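Local coordinates for N-acetyltransferase family protein (Bacillus anthracis, PDB 3LNB), which probably transfers the acetyl group of acetyl-coenzyme A to arylamines, a reaction that inactivates the sulfonamide drug sulfamethoxazole, at residues M62-M74 / F246-Y258. The protein carries 1 engineered substitution. Residues are numbered along the deposited sequence; the frame is centred on the assembly and turned at random.
Sequences MGMILPFENLDIM and FNKGAITCKLTNY. Engineered in segment 62-74: Phe68 (natural residue Tyr). With COA (coenzyme A), chain B.
Phe68 and Cys253 form a hydrogen-bonded antiparallel pair, by which the short strand 68-69 becomes the edge of the five-stranded sheet in this arylamine N-acetyltransferase. The N-H...O angles support both bonds: 170° for Phe68 N to Cys253 O, and 154° for Cys253 N to Phe68 O. Glu69 and Thr252 follow as a non-hydrogen-bonded pair, flanked by two CA-H...O contacts, Thr252 CA to Phe68 O and Glu69 CA to Ile251 O, each 3.2 Å.

On the Phe68/Cys253 face lies coenzyme A. The CZ of the engineered Phe68, a tyrosine in the natural sequence, meets Phe246 CE2 at 3.5 Å, rim to rim, with the ring planes at 66°. That same CZ approaches N4P of the pantetheine arm, while Phe246 CE2 comes close to adenine N6A, so this aromatic pair touches the pantetheine arm and the adenine alike. Cys253 SG packs against a methyl group of the arm, and Ile251 against the adenine.

Farther along strand 252-256, Leu255 N gives a bond to Gly63 O of helix 55-65 (3.1 Å). Met64 curls back, bent at chi2 and chi3; its SD sits by Leu255 O, and its CE meets Asn257 OD1 at 3.4 Å, the Met64 and Asn257 side chains crossing at about a right angle.

Segment 246-251 is held in part by the buried amide of Asn70, the residue preceding helix 71-75. Its OD1 receives Ile251 N at 2.9 Å; its ND2 gives two bonds in the amide plane, 3.0 Å each to Phe246 O and Gly249 O, both striking from above those carbonyl planes.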
ATOM      1  N   MET A  62      -6.302   1.728  -7.550  1.00 14.24           N
ATOM      2  CA  MET A  62      -6.142   1.652  -6.105  1.00 14.11           C
ATOM      3  C   MET A  62      -5.323   2.844  -5.637  1.00 14.58           C
ATOM      4  O   MET A  62      -5.679   3.507  -4.668  1.00 15.13           O
ATOM      5  CB  MET A  62      -5.432   0.354  -5.690  1.00 14.08           C
ATOM      6  CG  MET A  62      -6.299  -0.900  -5.768  1.00 14.30           C
ATOM      7  SD  MET A  62      -5.473  -2.356  -5.076  1.00 16.20           S
ATOM      8  CE  MET A  62      -5.618  -2.044  -3.321  1.00 13.53           C
ATOM      9  N   GLY A  63      -4.225   3.119  -6.333  1.00 13.80           N
ATOM     10  CA  GLY A  63      -3.382   4.239  -5.955  1.00 15.07           C
ATOM     11  C   GLY A  63      -4.083   5.584  -6.051  1.00 14.96           C
ATOM     12  O   GLY A  63      -3.837   6.483  -5.250  1.00 15.42           O
ATOM     13  N   MET A  64      -4.968   5.712  -7.032  1.00 15.69           N
ATOM     14  CA  MET A  64      -5.708   6.949  -7.264  1.00 14.90           C
ATOM     15  C   MET A  64      -6.946   7.115  -6.387  1.00 15.25           C
ATOM     16  O   MET A  64      -7.432   8.232  -6.200  1.00 16.54           O
ATOM     17  CB  MET A  64      -6.154   7.014  -8.732  1.00 14.95           C
ATOM     18  CG  MET A  64      -5.044   7.169  -9.735  1.00 15.77           C
ATOM     19  SD  MET A  64      -4.212   8.740  -9.528  1.00 18.06           S
ATOM     20  CE  MET A  64      -5.418   9.873 -10.236  1.00 18.56           C
ATOM     21  N   ILE A  65      -7.455   6.013  -5.850  1.00 13.60           N
ATOM     22  CA  ILE A  65      -8.681   6.055  -5.053  1.00 13.71           C
ATOM     23  C   ILE A  65      -8.579   5.649  -3.579  1.00 13.55           C
ATOM     24  O   ILE A  65      -9.127   6.325  -2.711  1.00 14.35           O
ATOM     25  CB  ILE A  65      -9.769   5.192  -5.744  1.00 11.48           C
ATOM     26  CG1 ILE A  65     -10.088   5.793  -7.116  1.00 12.92           C
ATOM     27  CG2 ILE A  65     -11.016   5.100  -4.872  1.00 13.43           C
ATOM     28  CD1 ILE A  65     -10.929   4.911  -8.009  1.00 13.71           C
ATOM     29  N   LEU A  66      -7.901   4.546  -3.297  1.00 13.61           N
ATOM     30  CA  LEU A  66      -7.758   4.080  -1.918  1.00 14.24           C
ATOM     31  C   LEU A  66      -6.635   4.824  -1.194  1.00 14.67           C
ATOM     32  O   LEU A  66      -5.455   4.558  -1.422  1.00 15.08           O
ATOM     33  CB  LEU A  66      -7.485   2.574  -1.901  1.00 14.91           C
ATOM     34  CG  LEU A  66      -8.607   1.683  -2.430  1.00 15.23           C
ATOM     35  CD1 LEU A  66      -8.169   0.229  -2.360  1.00 16.95           C
ATOM     36  CD2 LEU A  66      -9.881   1.905  -1.608  1.00 17.35           C
ATOM     37  N   PRO A  67      -6.990   5.763  -0.301  1.00 13.84           N
ATOM     38  CA  PRO A  67      -5.978   6.526   0.436  1.00 13.68           C
ATOM     39  C   PRO A  67      -5.155   5.660   1.382  1.00 14.00           C
ATOM     40  O   PRO A  67      -5.662   4.694   1.956  1.00 14.06           O
ATOM     41  CB  PRO A  67      -6.802   7.551   1.212  1.00 13.46           C
ATOM     42  CG  PRO A  67      -8.107   7.620   0.459  1.00 15.10           C
ATOM     43  CD  PRO A  67      -8.342   6.187   0.088  1.00 13.24           C
ATOM     44  N   PHE A  68      -3.881   6.005   1.522  1.00 13.07           N
ATOM     45  CA  PHE A  68      -2.981   5.313   2.439  1.00 13.74           C
ATOM     46  C   PHE A  68      -3.151   6.125   3.725  1.00 14.26           C
ATOM     47  O   PHE A  68      -2.795   7.304   3.763  1.00 15.05           O
ATOM     48  CB  PHE A  68      -1.533   5.410   1.936  1.00 13.69           C
ATOM     49  CG  PHE A  68      -0.507   4.887   2.904  1.00 13.36           C
ATOM     50  CD1 PHE A  68      -0.153   3.536   2.909  1.00 12.21           C
ATOM     51  CD2 PHE A  68       0.110   5.746   3.815  1.00 12.80           C
ATOM     52  CE1 PHE A  68       0.799   3.051   3.803  1.00 12.65           C
ATOM     53  CE2 PHE A  68       1.063   5.270   4.717  1.00 13.73           C
ATOM     54  CZ  PHE A  68       1.409   3.919   4.709  1.00 13.12           C
ATOM     55  N   GLU A  69      -3.719   5.517   4.763  1.00 14.47           N
ATOM     56  CA  GLU A  69      -3.938   6.241   6.011  1.00 13.48           C
ATOM     57  C   GLU A  69      -3.929   5.381   7.266  1.00 14.18           C
ATOM     58  O   GLU A  69      -4.131   4.166   7.209  1.00 13.43           O
ATOM     59  CB  GLU A  69      -5.248   7.039   5.933  1.00 13.62           C
ATOM     60  CG  GLU A  69      -6.469   6.254   5.435  1.00 14.10           C
ATOM     61  CD  GLU A  69      -7.436   5.855   6.549  1.00 16.13           C
ATOM     62  OE1 GLU A  69      -8.588   5.475   6.226  1.00 16.28           O
ATOM     63  OE2 GLU A  69      -7.050   5.910   7.741  1.00 15.32           O
ATOM     64  N   ASN A  70      -3.713   6.044   8.400  1.00 13.30           N
ATOM     65  CA  ASN A  70      -3.634   5.410   9.714  1.00 11.86           C
ATOM     66  C   ASN A  70      -4.613   6.061  10.692  1.00 11.94           C
ATOM     67  O   ASN A  70      -4.388   6.032  11.906  1.00 11.65           O
ATOM     68  CB  ASN A  70      -2.228   5.601  10.269  1.00 10.37           C
ATOM     69  CG  ASN A  70      -1.955   7.047  10.644  1.00 11.91           C
ATOM     70  OD1 ASN A  70      -2.580   7.965  10.105  1.00 12.01           O
ATOM     71  ND2 ASN A  70      -1.020   7.260  11.564  1.00 10.44           N
ATOM     72  N   LEU A  71      -5.687   6.644  10.168  1.00 11.66           N
ATOM     73  CA  LEU A  71      -6.664   7.335  11.005  1.00 13.24           C
ATOM     74  C   LEU A  71      -7.327   6.502  12.109  1.00 13.61           C
ATOM     75  O   LEU A  71      -7.707   7.053  13.142  1.00 12.62           O
ATOM     76  CB  LEU A  71      -7.736   7.994  10.129  1.00 14.50           C
ATOM     77  CG  LEU A  71      -7.201   8.885   9.000  1.00 15.94           C
ATOM     78  CD1 LEU A  71      -8.375   9.564   8.313  1.00 17.93           C
ATOM     79  CD2 LEU A  71      -6.233   9.939   9.545  1.00 16.81           C
ATOM     80  N   ASP A  72      -7.476   5.197  11.903  1.00 12.71           N
ATOM     81  CA  ASP A  72      -8.081   4.356  12.938  1.00 14.21           C
ATOM     82  C   ASP A  72      -7.116   4.238  14.109  1.00 14.55           C
ATOM     83  O   ASP A  72      -7.531   4.199  15.271  1.00 13.80           O
ATOM     84  CB  ASP A  72      -8.415   2.961  12.398  1.00 13.91           C
ATOM     85  CG  ASP A  72      -9.743   2.924  11.656  1.00 15.83           C
ATOM     86  OD1 ASP A  72     -10.457   3.949  11.638  1.00 18.84           O
ATOM     87  OD2 ASP A  72     -10.079   1.865  11.091  1.00 16.42           O
ATOM     88  N   ILE A  73      -5.824   4.172  13.792  1.00 13.52           N
ATOM     89  CA  ILE A  73      -4.794   4.093  14.818  1.00 15.18           C
ATOM     90  C   ILE A  73      -4.867   5.387  15.620  1.00 15.11           C
ATOM     91  O   ILE A  73      -4.822   5.368  16.846  1.00 15.72           O
ATOM     92  CB  ILE A  73      -3.374   3.949  14.190  1.00 14.86           C
ATOM     93  CG1 ILE A  73      -3.274   2.617  13.439  1.00 13.45           C
ATOM     94  CG2 ILE A  73      -2.306   4.047  15.268  1.00 14.24           C
ATOM     95  CD1 ILE A  73      -1.935   2.370  12.773  1.00 13.50           C
ATOM     96  N   MET A  74      -4.990   6.510  14.920  1.00 15.25           N
ATOM     97  CA  MET A  74      -5.085   7.811  15.577  1.00 16.78           C
ATOM     98  C   MET A  74      -6.360   7.923  16.425  1.00 16.99           C
ATOM     99  O   MET A  74      -6.331   8.436  17.544  1.00 15.79           O
ATOM    100  CB  MET A  74      -5.075   8.930  14.531  1.00 17.70           C
ATOM    101  CG  MET A  74      -3.782   9.028  13.730  1.00 21.64           C
ATOM    102  SD  MET A  74      -2.384   9.537  14.752  1.00 26.74           S
ATOM    103  CE  MET A  74      -1.719   7.984  15.275  1.00 18.15           C
ATOM    104  N   PHE A 246       3.844   4.778  12.365  1.00 24.09           N
ATOM    105  CA  PHE A 246       2.421   5.065  12.258  1.00 21.33           C
ATOM    106  C   PHE A 246       1.561   5.312  13.490  1.00 21.90           C
ATOM    107  O   PHE A 246       0.337   5.353  13.379  1.00 20.98           O
ATOM    108  CB  PHE A 246       1.785   3.976  11.394  1.00 20.61           C
ATOM    109  CG  PHE A 246       2.507   3.760  10.099  1.00 19.70           C
ATOM    110  CD1 PHE A 246       3.541   2.828  10.011  1.00 20.35           C
ATOM    111  CD2 PHE A 246       2.199   4.533   8.981  1.00 19.13           C
ATOM    112  CE1 PHE A 246       4.261   2.666   8.834  1.00 20.85           C
ATOM    113  CE2 PHE A 246       2.913   4.382   7.791  1.00 21.35           C
ATOM    114  CZ  PHE A 246       3.948   3.446   7.718  1.00 21.38           C
ATOM    115  N   ASN A 247       2.167   5.488  14.657  1.00 20.53           N
ATOM    116  CA  ASN A 247       1.364   5.760  15.843  1.00 21.65           C
ATOM    117  C   ASN A 247       1.844   7.062  16.469  1.00 23.30           C
ATOM    118  O   ASN A 247       1.646   7.303  17.661  1.00 23.55           O
ATOM    119  CB  ASN A 247       1.476   4.618  16.860  1.00 20.44           C
ATOM    120  CG  ASN A 247       2.902   4.405  17.352  1.00 20.56           C
ATOM    121  OD1 ASN A 247       3.786   5.230  17.115  1.00 20.81           O
ATOM    122  ND2 ASN A 247       3.126   3.305  18.055  1.00 18.08           N
ATOM    123  N   LYS A 248       2.467   7.903  15.650  1.00 23.82           N
ATOM    124  CA  LYS A 248       3.013   9.176  16.114  1.00 24.91           C
ATOM    125  C   LYS A 248       2.250  10.398  15.615  1.00 25.36           C
ATOM    126  O   LYS A 248       2.417  11.502  16.142  1.00 28.20           O
ATOM    127  CB  LYS A 248       4.467   9.311  15.664  1.00 24.43           C
ATOM    128  CG  LYS A 248       5.368   8.178  16.086  1.00 25.49           C
ATOM    129  CD  LYS A 248       5.578   8.156  17.589  1.00 25.98           C
ATOM    130  CE  LYS A 248       6.734   7.232  17.941  1.00 23.75           C
ATOM    131  NZ  LYS A 248       6.538   5.871  17.362  1.00 21.82           N
ATOM    132  N   GLY A 249       1.424  10.210  14.597  1.00 24.29           N
ATOM    133  CA  GLY A 249       0.680  11.324  14.043  1.00 21.53           C
ATOM    134  C   GLY A 249      -0.088  10.868  12.821  1.00 20.25           C
ATOM    135  O   GLY A 249       0.315   9.921  12.144  1.00 20.39           O
ATOM    136  N   ALA A 250      -1.194  11.543  12.531  1.00 19.72           N
ATOM    137  CA  ALA A 250      -2.024  11.172  11.399  1.00 18.18           C
ATOM    138  C   ALA A 250      -1.351  11.409  10.057  1.00 17.81           C
ATOM    139  O   ALA A 250      -0.635  12.400   9.863  1.00 16.06           O
ATOM    140  CB  ALA A 250      -3.347  11.927  11.456  1.00 17.60           C
ATOM    141  N   ILE A 251      -1.579  10.479   9.137  1.00 16.10           N
ATOM    142  CA  ILE A 251      -1.045  10.584   7.792  1.00 15.52           C
ATOM    143  C   ILE A 251      -2.090  10.033   6.830  1.00 15.60           C
ATOM    144  O   ILE A 251      -2.760   9.035   7.120  1.00 16.90           O
ATOM    145  CB  ILE A 251       0.286   9.796   7.625  1.00 14.62           C
ATOM    146  CG1 ILE A 251       0.791   9.901   6.177  1.00 16.63           C
ATOM    147  CG2 ILE A 251       0.076   8.328   7.958  1.00 15.64           C
ATOM    148  CD1 ILE A 251       0.928  11.318   5.642  1.00 14.86           C
ATOM    149  N   THR A 252      -2.258  10.721   5.709  1.00 14.65           N
ATOM    150  CA  THR A 252      -3.191  10.309   4.669  1.00 14.95           C
ATOM    151  C   THR A 252      -2.517  10.722   3.373  1.00 15.69           C
ATOM    152  O   THR A 252      -2.145  11.891   3.198  1.00 15.64           O
ATOM    153  CB  THR A 252      -4.571  11.007   4.801  1.00 15.23           C
ATOM    154  OG1 THR A 252      -5.171  10.656   6.058  1.00 13.47           O
ATOM    155  CG2 THR A 252      -5.509  10.558   3.682  1.00 15.09           C
ATOM    156  N   CYS A 253      -2.331   9.751   2.484  1.00 14.23           N
ATOM    157  CA  CYS A 253      -1.667   9.986   1.210  1.00 15.33           C
ATOM    158  C   CYS A 253      -2.408   9.318   0.064  1.00 14.63           C
ATOM    159  O   CYS A 253      -3.035   8.277   0.239  1.00 12.37           O
ATOM    160  CB  CYS A 253      -0.234   9.452   1.266  1.00 16.24           C
ATOM    161  SG  CYS A 253       0.671   9.527  -0.301  1.00 25.01           S
ATOM    162  N   LYS A 254      -2.317   9.920  -1.115  1.00 12.72           N
ATOM    163  CA  LYS A 254      -2.981   9.380  -2.286  1.00 15.46           C
ATOM    164  C   LYS A 254      -2.306   9.914  -3.537  1.00 14.28           C
ATOM    165  O   LYS A 254      -1.728  11.005  -3.531  1.00 14.43           O
ATOM    166  CB  LYS A 254      -4.465   9.779  -2.278  1.00 17.13           C
ATOM    167  CG  LYS A 254      -5.296   9.154  -3.391  1.00 22.07           C
ATOM    168  CD  LYS A 254      -6.780   9.502  -3.250  1.00 23.31           C
ATOM    169  CE  LYS A 254      -7.049  10.953  -3.573  1.00 23.86           C
ATOM    170  NZ  LYS A 254      -6.795  11.257  -5.009  1.00 25.64           N
ATOM    171  N   LEU A 255      -2.375   9.136  -4.606  1.00 13.02           N
ATOM    172  CA  LEU A 255      -1.797   9.536  -5.879  1.00 14.15           C
ATOM    173  C   LEU A 255      -2.777  10.433  -6.610  1.00 14.44           C
ATOM    174  O   LEU A 255      -3.981  10.377  -6.374  1.00 13.75           O
ATOM    175  CB  LEU A 255      -1.521   8.310  -6.742  1.00 16.49           C
ATOM    176  CG  LEU A 255      -0.211   7.559  -6.534  1.00 18.56           C
ATOM    177  CD1 LEU A 255       0.092   7.397  -5.056  1.00 22.14           C
ATOM    178  CD2 LEU A 255      -0.316   6.224  -7.228  1.00 17.60           C
ATOM    179  N   THR A 256      -2.243  11.262  -7.495  1.00 15.81           N
ATOM    180  CA  THR A 256      -3.041  12.170  -8.310  1.00 16.65           C
ATOM    181  C   THR A 256      -2.498  12.046  -9.726  1.00 17.91           C
ATOM    182  O   THR A 256      -1.461  11.422  -9.949  1.00 15.65           O
ATOM    183  CB  THR A 256      -2.888  13.637  -7.865  1.00 15.21           C
ATOM    184  OG1 THR A 256      -1.520  14.037  -7.990  1.00 17.15           O
ATOM    185  CG2 THR A 256      -3.338  13.810  -6.434  1.00 14.49           C
ATOM    186  N   ASN A 257      -3.189  12.636 -10.690  1.00 18.94           N
ATOM    187  CA  ASN A 257      -2.719  12.558 -12.056  1.00 21.78           C
ATOM    188  C   ASN A 257      -1.398  13.292 -12.264  1.00 21.30           C
ATOM    189  O   ASN A 257      -0.659  12.977 -13.190  1.00 21.60           O
ATOM    190  CB  ASN A 257      -3.789  13.091 -13.007  1.00 24.36           C
ATOM    191  CG  ASN A 257      -5.003  12.192 -13.052  1.00 27.45           C
ATOM    192  OD1 ASN A 257      -4.903  11.013 -13.404  1.00 28.54           O
ATOM    193  ND2 ASN A 257      -6.159  12.736 -12.687  1.00 29.41           N
ATOM    194  N   TYR A 258      -1.080  14.237 -11.384  1.00 20.72           N
ATOM    195  CA  TYR A 258       0.161  15.000 -11.516  1.00 22.01           C
ATOM    196  C   TYR A 258       1.180  14.779 -10.395  1.00 21.82           C
ATOM    197  O   TYR A 258       2.165  15.514 -10.293  1.00 20.53           O
ATOM    198  CB  TYR A 258      -0.175  16.482 -11.630  1.00 26.19           C
ATOM    199  CG  TYR A 258      -1.070  16.787 -12.811  1.00 30.18           C
ATOM    200  CD1 TYR A 258      -0.651  16.516 -14.112  1.00 31.63           C
ATOM    201  CD2 TYR A 258      -2.344  17.319 -12.631  1.00 32.56           C
ATOM    202  CE1 TYR A 258      -1.477  16.765 -15.205  1.00 33.62           C
ATOM    203  CE2 TYR A 258      -3.183  17.568 -13.723  1.00 33.90           C
ATOM    204  CZ  TYR A 258      -2.741  17.289 -14.999  1.00 34.18           C
ATOM    205  OH  TYR A 258      -3.568  17.515 -16.077  1.00 38.51           O
TER
HETATM  206  N1A COA B1001       3.875   7.823   9.291  1.00 29.98           N
HETATM  207  C2A COA B1001       3.344   8.984   9.631  1.00 28.48           C
HETATM  208  N3A COA B1001       3.715  10.114   9.053  1.00 26.76           N
HETATM  209  C4A COA B1001       4.650  10.110   8.095  1.00 24.86           C
HETATM  210  C5A COA B1001       5.235   8.911   7.714  1.00 25.43           C
HETATM  211  C6A COA B1001       4.818   7.743   8.342  1.00 27.48           C
HETATM  212  N6A COA B1001       5.336   6.567   7.997  1.00 26.28           N
HETATM  213  N7A COA B1001       6.108   9.180   6.749  1.00 23.76           N
HETATM  214  C8A COA B1001       6.075  10.492   6.527  1.00 23.07           C
HETATM  215  N9A COA B1001       5.187  11.064   7.339  1.00 24.23           N
HETATM  216  C1B COA B1001       4.788  12.491   7.315  1.00 23.78           C
HETATM  217  C2B COA B1001       5.952  13.452   7.546  1.00 24.24           C
HETATM  218  O2B COA B1001       6.229  13.556   8.947  1.00 23.28           O
HETATM  219  C3B COA B1001       5.345  14.752   7.021  1.00 22.60           C
HETATM  220  O3B COA B1001       4.661  15.451   8.065  1.00 20.24           O
HETATM  221  P3B COA B1001       4.643  17.060   8.041  1.00 18.72           P
HETATM  222  O7A COA B1001       4.337  17.599   6.698  1.00 18.05           O
HETATM  223  O8A COA B1001       3.571  17.520   9.151  1.00 18.10           O
HETATM  224  O9A COA B1001       6.094  17.510   8.570  1.00 17.44           O
HETATM  225  C4B COA B1001       4.351  14.278   5.957  1.00 22.65           C
HETATM  226  O4B COA B1001       4.381  12.841   5.984  1.00 24.59           O
HETATM  227  C5B COA B1001       4.764  14.745   4.562  1.00 20.99           C
HETATM  228  O5B COA B1001       6.037  14.192   4.221  1.00 21.68           O
HETATM  229  P1A COA B1001       6.794  14.703   2.898  1.00 18.63           P
HETATM  230  O1A COA B1001       8.058  13.726   2.704  1.00 21.67           O
HETATM  231  O2A COA B1001       7.191  16.123   3.009  1.00 16.76           O
HETATM  232  O3A COA B1001       5.770  14.461   1.679  1.00 20.32           O
HETATM  233  P2A COA B1001       5.528  13.038   0.966  1.00 18.69           P
HETATM  234  O4A COA B1001       6.567  12.986  -0.260  1.00 18.19           O
HETATM  235  O5A COA B1001       4.125  12.923   0.507  1.00 20.05           O
HETATM  236  O6A COA B1001       5.968  11.874   1.987  1.00 18.69           O
HETATM  237  CBP COA B1001       4.740   9.782   2.396  1.00 16.17           C
HETATM  238  CCP COA B1001       5.019  11.222   2.838  1.00 16.90           C
HETATM  239  CDP COA B1001       3.984   9.790   1.066  1.00 15.04           C
HETATM  240  CEP COA B1001       3.889   9.090   3.462  1.00 14.64           C
HETATM  241  CAP COA B1001       6.062   9.025   2.244  1.00 15.13           C
HETATM  242  OAP COA B1001       6.782   9.074   3.478  1.00 17.17           O
HETATM  243  C9P COA B1001       5.829   7.558   1.876  1.00 17.32           C
HETATM  244  O9P COA B1001       5.445   7.238   0.752  1.00 17.15           O
HETATM  245  N8P COA B1001       6.086   6.695   2.857  1.00 15.70           N
HETATM  246  C7P COA B1001       5.948   5.239   2.705  1.00 17.18           C
HETATM  247  C6P COA B1001       5.299   4.635   3.954  1.00 17.76           C
HETATM  248  C5P COA B1001       5.511   3.119   4.007  1.00 17.25           C
HETATM  249  O5P COA B1001       6.613   2.653   4.287  1.00 16.67           O
HETATM  250  N4P COA B1001       4.439   2.372   3.755  1.00 15.86           N
HETATM  251  C3P COA B1001       4.504   0.904   3.766  1.00 16.63           C
HETATM  252  C2P COA B1001       4.464   0.362   5.197  1.00 15.93           C
HETATM  253  S1P COA B1001       2.847   0.571   6.029  1.00 20.15           S